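Local coordinates for protein 5-formyl-3-hydroxy-2-methylpyridine 4-carboxylate 5-dehydrogenase (PDB 4OM8) that catalyses the NAD(+)-dependent oxidation of 5-formyl-3-hydroxy-2-methylpyridine-4-carboxylate in vitamin B6 degradation, and can also reduce the same aldehyde with NADH to 4-pyridoxate, at residues P15-A18 with A19-R23; A34-A37 with I38-R42; K288-Q291 with A292-R296. All coordinates share one frame; numbering follows the deposited sequence.

Interaction 1: P15-A18 with A19-R23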
ATOM      1  N   PRO A  15      -5.641  23.293  -8.510  1.00 14.90           N
ATOM      2  CA  PRO A  15      -6.486  23.956  -7.513  1.00 15.46           C
ATOM      3  C   PRO A  15      -6.208  23.522  -6.079  1.00 15.51           C
ATOM      4  O   PRO A  15      -6.142  24.377  -5.200  1.00 14.93           O
ATOM      5  CB  PRO A  15      -7.895  23.548  -7.937  1.00 23.27           C
ATOM      6  CG  PRO A  15      -7.777  23.369  -9.402  1.00 23.27           C
ATOM      7  CD  PRO A  15      -6.443  22.738  -9.613  1.00 20.17           C
ATOM      8  N   GLY A  16      -6.052  22.227  -5.839  1.00 13.10           N
ATOM      9  CA  GLY A  16      -5.769  21.764  -4.491  1.00 11.40           C
ATOM     10  C   GLY A  16      -4.396  22.194  -4.007  1.00 11.67           C
ATOM     11  O   GLY A  16      -4.197  22.489  -2.821  1.00 10.04           O
ATOM     12  N   MET A  17      -3.436  22.213  -4.928  1.00 12.66           N
ATOM     13  CA  MET A  17      -2.094  22.690  -4.629  1.00  9.61           C
ATOM     14  C   MET A  17      -2.132  24.159  -4.188  1.00  9.95           C
ATOM     15  O   MET A  17      -1.509  24.549  -3.183  1.00 11.53           O
ATOM     16  CB  MET A  17      -1.200  22.532  -5.853  1.00 13.33           C
ATOM     17  CG  MET A  17       0.250  22.845  -5.572  1.00 11.52           C
ATOM     18  SD  MET A  17       1.247  22.901  -7.081  1.00 12.63           S
ATOM     19  CE  MET A  17       1.123  21.199  -7.643  1.00 12.71           C
ATOM     20  N   ALA A  18      -2.864  24.965  -4.953  1.00 10.93           N
ATOM     21  CA  ALA A  18      -2.987  26.390  -4.646  1.00  9.66           C
ATOM     22  C   ALA A  18      -3.647  26.592  -3.286  1.00  9.86           C
ATOM     23  O   ALA A  18      -3.150  27.350  -2.443  1.00 10.84           O
ATOM     24  CB  ALA A  18      -3.784  27.107  -5.740  1.00 11.85           C
ATOM     25  N   ALA A  19      -4.754  25.901  -3.063  1.00 10.87           N
ATOM     26  CA  ALA A  19      -5.460  26.016  -1.792  1.00 11.20           C
ATOM     27  C   ALA A  19      -4.563  25.612  -0.615  1.00 11.14           C
ATOM     28  O   ALA A  19      -4.540  26.283   0.415  1.00 11.59           O
ATOM     29  CB  ALA A  19      -6.716  25.170  -1.817  1.00 11.69           C
ATOM     30  N   ARG A  20      -3.810  24.523  -0.775  1.00  9.49           N
ATOM     31  CA  ARG A  20      -3.026  24.009   0.338  1.00 10.07           C
ATOM     32  C   ARG A  20      -1.876  24.939   0.663  1.00 10.90           C
ATOM     33  O   ARG A  20      -1.546  25.138   1.833  1.00 10.91           O
ATOM     34  CB  ARG A  20      -2.480  22.608   0.036  1.00 10.54           C
ATOM     35  CG  ARG A  20      -1.663  22.021   1.185  1.00 10.36           C
ATOM     36  CD  ARG A  20      -2.525  21.914   2.422  1.00 10.04           C
ATOM     37  NE  ARG A  20      -1.822  21.433   3.610  1.00 10.90           N
ATOM     38  CZ  ARG A  20      -1.176  22.220   4.465  1.00 11.24           C
ATOM     39  NH1 ARG A  20      -1.107  23.535   4.251  1.00 11.52           N
ATOM     40  NH2 ARG A  20      -0.599  21.695   5.540  1.00 10.85           N
ATOM     41  N   LEU A  21      -1.246  25.490  -0.373  1.00 10.67           N
ATOM     42  CA  LEU A  21      -0.164  26.434  -0.149  1.00  9.62           C
ATOM     43  C   LEU A  21      -0.673  27.717   0.505  1.00 10.43           C
ATOM     44  O   LEU A  21      -0.043  28.232   1.427  1.00 12.95           O
ATOM     45  CB  LEU A  21       0.537  26.753  -1.473  1.00 10.62           C
ATOM     46  CG  LEU A  21       1.340  25.574  -2.035  1.00 10.52           C
ATOM     47  CD1 LEU A  21       1.773  25.865  -3.473  1.00 10.42           C
ATOM     48  CD2 LEU A  21       2.567  25.291  -1.169  1.00 13.41           C
ATOM     49  N   ALA A  22      -1.809  28.226   0.049  1.00 10.74           N
ATOM     50  CA  ALA A  22      -2.366  29.427   0.663  1.00  9.83           C
ATOM     51  C   ALA A  22      -2.746  29.192   2.116  1.00 12.45           C
ATOM     52  O   ALA A  22      -2.613  30.084   2.951  1.00 13.80           O
ATOM     53  CB  ALA A  22      -3.568  29.909  -0.113  1.00 10.74           C
ATOM     54  N   ARG A  23      -3.230  27.991   2.416  1.00 11.63           N
ATOM     55  CA  ARG A  23      -3.622  27.664   3.786  1.00 11.52           C
ATOM     56  C   ARG A  23      -2.397  27.696   4.710  1.00 12.43           C
ATOM     57  O   ARG A  23      -2.518  27.891   5.917  1.00 13.81           O
ATOM     58  CB  ARG A  23      -4.308  26.290   3.819  1.00 11.81           C
ATOM     59  CG  ARG A  23      -4.954  25.906   5.156  1.00 14.48           C
ATOM     60  CD  ARG A  23      -6.101  26.834   5.513  1.00 19.05           C
ATOM     61  NE  ARG A  23      -7.206  26.748   4.561  1.00 19.56           N
ATOM     62  CZ  ARG A  23      -8.346  26.100   4.800  1.00 18.41           C
ATOM     63  NH1 ARG A  23      -8.519  25.470   5.950  1.00 17.31           N
ATOM     64  NH2 ARG A  23      -9.303  26.074   3.878  1.00 21.99           N
TER

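Interaction 2: A34-A37 with I38-R42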
ATOM      1  N   ALA A  34      -5.548  28.011 -20.732  1.00 15.38           N
ATOM      2  CA  ALA A  34      -6.890  27.692 -21.221  1.00 17.79           C
ATOM      3  C   ALA A  34      -7.960  28.268 -20.315  1.00 17.19           C
ATOM      4  O   ALA A  34      -8.051  27.886 -19.156  1.00 14.78           O
ATOM      5  CB  ALA A  34      -7.068  26.178 -21.339  1.00 13.73           C
ATOM      6  N   PRO A  35      -8.774  29.199 -20.837  1.00 17.36           N
ATOM      7  CA  PRO A  35      -9.856  29.774 -20.025  1.00 16.28           C
ATOM      8  C   PRO A  35     -10.774  28.723 -19.399  1.00 15.36           C
ATOM      9  O   PRO A  35     -11.166  28.874 -18.235  1.00 19.17           O
ATOM     10  CB  PRO A  35     -10.618  30.643 -21.035  1.00 17.65           C
ATOM     11  CG  PRO A  35      -9.559  31.075 -21.997  1.00 18.39           C
ATOM     12  CD  PRO A  35      -8.638  29.880 -22.138  1.00 18.20           C
ATOM     13  N   ALA A  36     -11.106  27.673 -20.144  1.00 19.24           N
ATOM     14  CA  ALA A  36     -11.949  26.605 -19.618  1.00 20.46           C
ATOM     15  C   ALA A  36     -11.328  25.964 -18.373  1.00 19.97           C
ATOM     16  O   ALA A  36     -12.039  25.554 -17.452  1.00 22.43           O
ATOM     17  CB  ALA A  36     -12.199  25.554 -20.687  1.00 22.71           C
ATOM     18  N   ALA A  37     -10.003  25.878 -18.351  1.00 16.12           N
ATOM     19  CA  ALA A  37      -9.291  25.316 -17.206  1.00 15.50           C
ATOM     20  C   ALA A  37      -9.372  26.213 -15.976  1.00 20.01           C
ATOM     21  O   ALA A  37      -9.519  25.729 -14.848  1.00 23.75           O
ATOM     22  CB  ALA A  37      -7.843  25.061 -17.570  1.00 13.61           C
ATOM     23  N   ILE A  38      -9.261  27.520 -16.188  1.00 16.04           N
ATOM     24  CA  ILE A  38      -9.322  28.462 -15.080  1.00 16.17           C
ATOM     25  C   ILE A  38     -10.706  28.408 -14.442  1.00 23.10           C
ATOM     26  O   ILE A  38     -10.829  28.395 -13.219  1.00 24.57           O
ATOM     27  CB  ILE A  38      -8.982  29.888 -15.537  1.00 18.25           C
ATOM     28  CG1 ILE A  38      -7.509  29.944 -15.948  1.00 17.90           C
ATOM     29  CG2 ILE A  38      -9.258  30.891 -14.416  1.00 20.88           C
ATOM     30  CD1 ILE A  38      -6.987  31.336 -16.276  1.00 22.55           C
ATOM     31  N   GLU A  39     -11.747  28.332 -15.264  1.00 20.44           N
ATOM     32  CA  GLU A  39     -13.127  28.259 -14.776  0.51 24.51           C
ATOM     33  C   GLU A  39     -13.374  26.983 -13.973  1.00 25.00           C
ATOM     34  O   GLU A  39     -14.003  27.002 -12.915  1.00 28.62           O
ATOM     35  CB  GLU A  39     -14.113  28.326 -15.946  0.51 24.73           C
ATOM     36  CG  GLU A  39     -14.014  29.595 -16.778  0.51 22.91           C
ATOM     37  CD  GLU A  39     -14.788  29.503 -18.080  0.51 30.98           C
ATOM     38  OE1 GLU A  39     -15.669  28.621 -18.190  0.51 33.71           O
ATOM     39  OE2 GLU A  39     -14.503  30.303 -18.996  0.51 24.41           O
ATOM     40  N   ARG A  40     -12.893  25.863 -14.504  1.00 23.60           N
ATOM     41  CA  ARG A  40     -13.038  24.583 -13.812  0.60 23.58           C
ATOM     42  C   ARG A  40     -12.299  24.625 -12.478  1.00 23.22           C
ATOM     43  O   ARG A  40     -12.767  24.074 -11.478  1.00 22.75           O
ATOM     44  CB  ARG A  40     -12.522  23.422 -14.673  0.60 25.50           C
ATOM     45  CG  ARG A  40     -13.433  23.040 -15.842  0.60 26.31           C
ATOM     46  CD  ARG A  40     -13.033  21.699 -16.470  0.60 24.54           C
ATOM     47  NE  ARG A  40     -11.714  21.749 -17.100  0.60 26.47           N
ATOM     48  CZ  ARG A  40     -11.499  22.107 -18.362  0.60 23.14           C
ATOM     49  NH1 ARG A  40     -12.515  22.447 -19.143  0.60 28.63           N
ATOM     50  NH2 ARG A  40     -10.264  22.125 -18.847  0.60 25.06           N
ATOM     51  N   ALA A  41     -11.156  25.302 -12.457  1.00 17.95           N
ATOM     52  CA  ALA A  41     -10.345  25.391 -11.255  1.00 16.86           C
ATOM     53  C   ALA A  41     -11.045  26.130 -10.119  1.00 23.36           C
ATOM     54  O   ALA A  41     -10.763  25.882  -8.954  1.00 20.99           O
ATOM     55  CB  ALA A  41      -9.007  26.062 -11.577  1.00 21.00           C
ATOM     56  N   ARG A  42     -11.962  27.036 -10.447  1.00 30.62           N
ATOM     57  CA  ARG A  42     -12.682  27.754  -9.393  1.00 27.36           C
ATOM     58  C   ARG A  42     -13.560  26.818  -8.571  1.00 24.93           C
ATOM     59  O   ARG A  42     -13.517  26.856  -7.350  1.00 22.82           O
ATOM     60  CB  ARG A  42     -13.513  28.891  -9.976  1.00 36.43           C
ATOM     61  CG  ARG A  42     -12.645  29.976 -10.561  1.00 23.90           C
ATOM     62  CD  ARG A  42     -13.402  31.259 -10.801  1.00 34.22           C
ATOM     63  NE  ARG A  42     -12.635  32.119 -11.692  1.00 32.05           N
ATOM     64  CZ  ARG A  42     -11.592  32.849 -11.319  1.00 29.63           C
ATOM     65  NH1 ARG A  42     -11.185  32.853 -10.053  1.00 30.25           N
ATOM     66  NH2 ARG A  42     -10.960  33.585 -12.213  1.00 23.30           N
TER

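Interaction 3: K288-Q291 with A292-R296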
ATOM      1  N   LYS A 288     -19.364   9.368 -10.100  1.00 19.26           N
ATOM      2  CA  LYS A 288     -19.533  10.478  -9.172  1.00 20.79           C
ATOM      3  C   LYS A 288     -19.567   9.993  -7.727  1.00 17.37           C
ATOM      4  O   LYS A 288     -18.903  10.578  -6.868  1.00 19.80           O
ATOM      5  CB  LYS A 288     -20.811  11.267  -9.482  1.00 25.29           C
ATOM      6  CG  LYS A 288     -20.601  12.386 -10.493  1.00 36.88           C
ATOM      7  CD  LYS A 288     -21.861  13.222 -10.685  1.00 40.19           C
ATOM      8  CE  LYS A 288     -22.134  14.097  -9.461  1.00 51.23           C
ATOM      9  NZ  LYS A 288     -23.535  13.971  -8.962  1.00 63.66           N
ATOM     10  N   ALA A 289     -20.337   8.938  -7.474  1.00 22.40           N
ATOM     11  CA  ALA A 289     -20.466   8.380  -6.130  1.00 20.44           C
ATOM     12  C   ALA A 289     -19.121   7.866  -5.618  1.00 24.16           C
ATOM     13  O   ALA A 289     -18.761   8.106  -4.465  1.00 21.84           O
ATOM     14  CB  ALA A 289     -21.497   7.268  -6.112  1.00 22.98           C
ATOM     15  N   LEU A 290     -18.385   7.168  -6.486  1.00 18.80           N
ATOM     16  CA  LEU A 290     -17.059   6.646  -6.152  1.00 15.65           C
ATOM     17  C   LEU A 290     -16.068   7.752  -5.833  1.00 16.34           C
ATOM     18  O   LEU A 290     -15.296   7.642  -4.887  1.00 18.72           O
ATOM     19  CB  LEU A 290     -16.517   5.805  -7.312  1.00 21.29           C
ATOM     20  CG  LEU A 290     -16.657   4.290  -7.239  1.00 22.22           C
ATOM     21  CD1 LEU A 290     -16.153   3.651  -8.531  1.00 24.20           C
ATOM     22  CD2 LEU A 290     -15.885   3.751  -6.043  1.00 20.95           C
ATOM     23  N   GLN A 291     -16.066   8.806  -6.637  1.00 15.69           N
ATOM     24  CA  GLN A 291     -15.181   9.931  -6.401  1.00 17.59           C
ATOM     25  C   GLN A 291     -15.458  10.600  -5.049  1.00 16.96           C
ATOM     26  O   GLN A 291     -14.522  10.942  -4.320  1.00 18.06           O
ATOM     27  CB  GLN A 291     -15.299  10.926  -7.555  1.00 20.27           C
ATOM     28  CG  GLN A 291     -14.700  10.351  -8.839  1.00 26.07           C
ATOM     29  CD  GLN A 291     -15.026  11.158 -10.081  1.00 34.25           C
ATOM     30  OE1 GLN A 291     -16.046  11.851 -10.141  1.00 31.36           O
ATOM     31  NE2 GLN A 291     -14.172  11.047 -11.095  1.00 25.24           N
ATOM     32  N   ALA A 292     -16.734  10.751  -4.700  1.00 17.40           N
ATOM     33  CA  ALA A 292     -17.087  11.366  -3.425  1.00 18.07           C
ATOM     34  C   ALA A 292     -16.674  10.473  -2.260  1.00 14.90           C
ATOM     35  O   ALA A 292     -16.126  10.945  -1.257  1.00 16.60           O
ATOM     36  CB  ALA A 292     -18.587  11.653  -3.367  1.00 21.99           C
ATOM     37  N   GLU A 293     -16.941   9.183  -2.398  1.00 17.38           N
ATOM     38  CA  GLU A 293     -16.673   8.255  -1.312  1.00 15.82           C
ATOM     39  C   GLU A 293     -15.172   8.057  -1.114  1.00 13.04           C
ATOM     40  O   GLU A 293     -14.701   7.930   0.021  1.00 14.27           O
ATOM     41  CB  GLU A 293     -17.364   6.920  -1.563  1.00 21.68           C
ATOM     42  CG  GLU A 293     -17.267   5.968  -0.396  1.00 23.79           C
ATOM     43  CD  GLU A 293     -18.113   6.371   0.829  1.00 23.81           C
ATOM     44  OE1 GLU A 293     -18.647   7.507   0.915  1.00 20.38           O
ATOM     45  OE2 GLU A 293     -18.239   5.516   1.725  1.00 24.19           O
ATOM     46  N   ARG A 294     -14.404   8.060  -2.203  1.00 13.23           N
ATOM     47  CA  ARG A 294     -12.963   7.943  -2.055  1.00 11.78           C
ATOM     48  C   ARG A 294     -12.375   9.176  -1.380  1.00 11.70           C
ATOM     49  O   ARG A 294     -11.509   9.054  -0.506  1.00 13.51           O
ATOM     50  CB  ARG A 294     -12.302   7.694  -3.417  1.00 12.62           C
ATOM     51  CG  ARG A 294     -12.602   6.290  -3.948  1.00 11.65           C
ATOM     52  CD  ARG A 294     -12.307   6.178  -5.451  1.00 13.51           C
ATOM     53  NE  ARG A 294     -12.406   4.793  -5.884  1.00 13.62           N
ATOM     54  CZ  ARG A 294     -12.287   4.378  -7.146  1.00 13.51           C
ATOM     55  NH1 ARG A 294     -12.108   5.255  -8.121  1.00 12.79           N
ATOM     56  NH2 ARG A 294     -12.384   3.083  -7.429  1.00 14.39           N
ATOM     57  N   ALA A 295     -12.848  10.364  -1.752  1.00 12.17           N
ATOM     58  CA  ALA A 295     -12.349  11.576  -1.103  1.00 12.65           C
ATOM     59  C   ALA A 295     -12.706  11.584   0.381  1.00 13.68           C
ATOM     60  O   ALA A 295     -11.898  11.986   1.227  1.00 14.39           O
ATOM     61  CB  ALA A 295     -12.901  12.824  -1.782  1.00 14.31           C
ATOM     62  N   ARG A 296     -13.910  11.122   0.697  1.00 11.81           N
ATOM     63  CA  ARG A 296     -14.351  11.105   2.088  1.00 10.88           C
ATOM     64  C   ARG A 296     -13.529  10.132   2.927  1.00 11.20           C
ATOM     65  O   ARG A 296     -13.076  10.468   4.020  1.00 11.94           O
ATOM     66  CB  ARG A 296     -15.828  10.736   2.185  1.00 12.93           C
ATOM     67  CG  ARG A 296     -16.350  10.801   3.612  1.00 14.08           C
ATOM     68  CD  ARG A 296     -17.733  10.202   3.715  1.00 16.39           C
ATOM     69  NE  ARG A 296     -17.721   8.760   3.509  1.00 14.35           N
ATOM     70  CZ  ARG A 296     -17.255   7.881   4.387  1.00 17.72           C
ATOM     71  NH1 ARG A 296     -16.748   8.299   5.541  1.00 17.08           N
ATOM     72  NH2 ARG A 296     -17.294   6.588   4.110  1.00 18.78           N
TER

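Interaction 1: P15-A18 with A19-R23
Met17 and Leu21, one turn apart on helix 14-23, lie side by side and point the same way, with Met17 CG 4.0 Å from Leu21 CD1. The two side chains leave the backbone differently. In Met17, CG stands anti to the backbone N (chi1 -173°) and the chain runs straight before bending at the sulfur. In Leu21 it is the carbonyl carbon that CG opposes (chi1 -69°), which swings the branch back over the preceding turn: Leu21 CG comes to 3.2 Å from Met17 O, the same oxygen that accepts the backbone bond from Leu21 N at 3.0 Å. The carbonyl thus has an N-H and an aliphatic branch of one residue packed about it.

This is the first helix of a Rossmann beta-alpha-beta unit, between strands 4-8 and 27-31, and its start carries the last glycine of what is probably the GxGxxG turn of the NAD-binding fold. Leu21 and Met17 pack on Ile7 of strand 4-8, and Met17 also lies close to the NAD-binding residue Met13.

Ala19 N bonds to Pro15 O at 3.0 Å and Ala22 N to Ala18 O at 3.0 Å; the methyl of Ala18 meets both Ile7 and Val67 of strand 66-70, that of Ala22 also rests on Val67, while Pro15 and Ala19 meet helix 35-54. Arg20 N bonds to Gly16 O at 2.9 Å, and Arg20 CB sits 3.3 Å from that oxygen. The end of Arg20 leads away from the preceding turn, and its NH2 is hydrogen-bonded to the backbone oxygen of Ile171.

Interaction 2: A34-A37 with I38-R42
Arg40 folds back along the first turn of helix 35-54 and lays its guanidinium over the peptide of Ala36. Ala36 O stands 3.5 Å above the guanidinium plane, over its centre, and Ala37 N is offset toward the rim on the same face. The chain gets there because CG lies anti to the carbonyl carbon (chi1 -74°) and the arm then bends at chi3 (-65°), bringing Arg40 NH1 to 3.5 Å from Ala36 CB. The placing of the cation over a carbonyl oxygen is probably electrostatically favourable, although a second conformer of Arg40 suggests that it is not held fast.

Aliphatic carbons also come close to backbone carbonyl oxygens. In one of its two conformers Glu39 extends beyond CG back toward the helix start, with Glu39 CG 3.3 Å from Pro35 O. Ile38 turns CG1 toward Ala34 O at 3.8 Å, and Ala41 CB rests 3.3 Å from Ala37 O. Apolar packing is directed outward, Ile38 and Ala41 both meeting Phe69 of strand 66-70; Ile38 also touches Asp32.

Four backbone bonds tie the first two turns together. Ile38 N reaches Ala34 O at 3.2 Å; Glu39 N and Arg40 N follow to Pro35 O and Ala36 O, and Ala41 N closes on Ala37 O at 2.9 Å.

Ala34 holds the N-cap position, and its own N is hydrogen-bonded to Asp32 OD1. Ala34 and Ala37 both touch the bound NAD, and Asp32 is itself an NAD-binding residue. The arrangement is that of the second Rossmann beta-alpha-beta unit, where the loop after strand 27-31 and the start of its helix border the dinucleotide.

Interaction 3: K288-Q291 with A292-R296
CG of Arg294 stands anti to the carbonyl carbon (chi1 -71°), and from there the chain runs extended to NE, which carries the guanidinium back along helix 284-305 to the side chain of Leu290. The two cross obliquely: Leu290 CD2 sits 3.4 Å above one face of the guanidinium, offset toward its rim and 3.6 Å from Arg294 NE, while Leu290 CD1 approaches Arg294 NH2 at 4.0 Å. On the way, the aliphatic stem passes close to the backbone, with Arg294 CG 3.2 Å from Leu290 O, the oxygen that also takes the bond from Arg294 N.

This is the surface of the long C-terminal helix at the dimer contact, where Arg294 packs on Met235 of the second subunit and Arg296 on its Gly307. Replacing Arg294 by an alanine would probably leave both the methyls of Leu290 and Met235 of the second subunit without the group that packs on them.

Beside it in the chain, Glu293 bends at chi2 (71°) to meet Arg296, three residues on, in a two-nitrogen salt bridge: Arg296 NE to Glu293 OE1 at 3.0 Å and Arg296 NH2 to Glu293 OE2 at 2.8 Å. The carboxylate oxygens lie in the guanidinium plane, whereas the nitrogens approach from above the carboxylate plane.

The three contacts follow one another along the chain, each a single turn or two of a different helix. Interactions 1 and 2 belong to the NAD-binding domain, on helices 14-23 and 35-54 of consecutive beta-alpha-beta units that share strand 27-31. Their centres are 16 Å apart, yet they touch where Pro15 CG meets Ala41 CB at 3.7 Å, so the two helices pack on each other; interaction 2 itself touches the NAD through Ala34 and Ala37. Interaction 3 lies on helix 284-305, with its centre 20 Å and 22 Å from those of interactions 1 and 2 and no atom nearer than about 12 Å. Two of its residues meet the second subunit, whereas no other chain touches interactions 1 and 2.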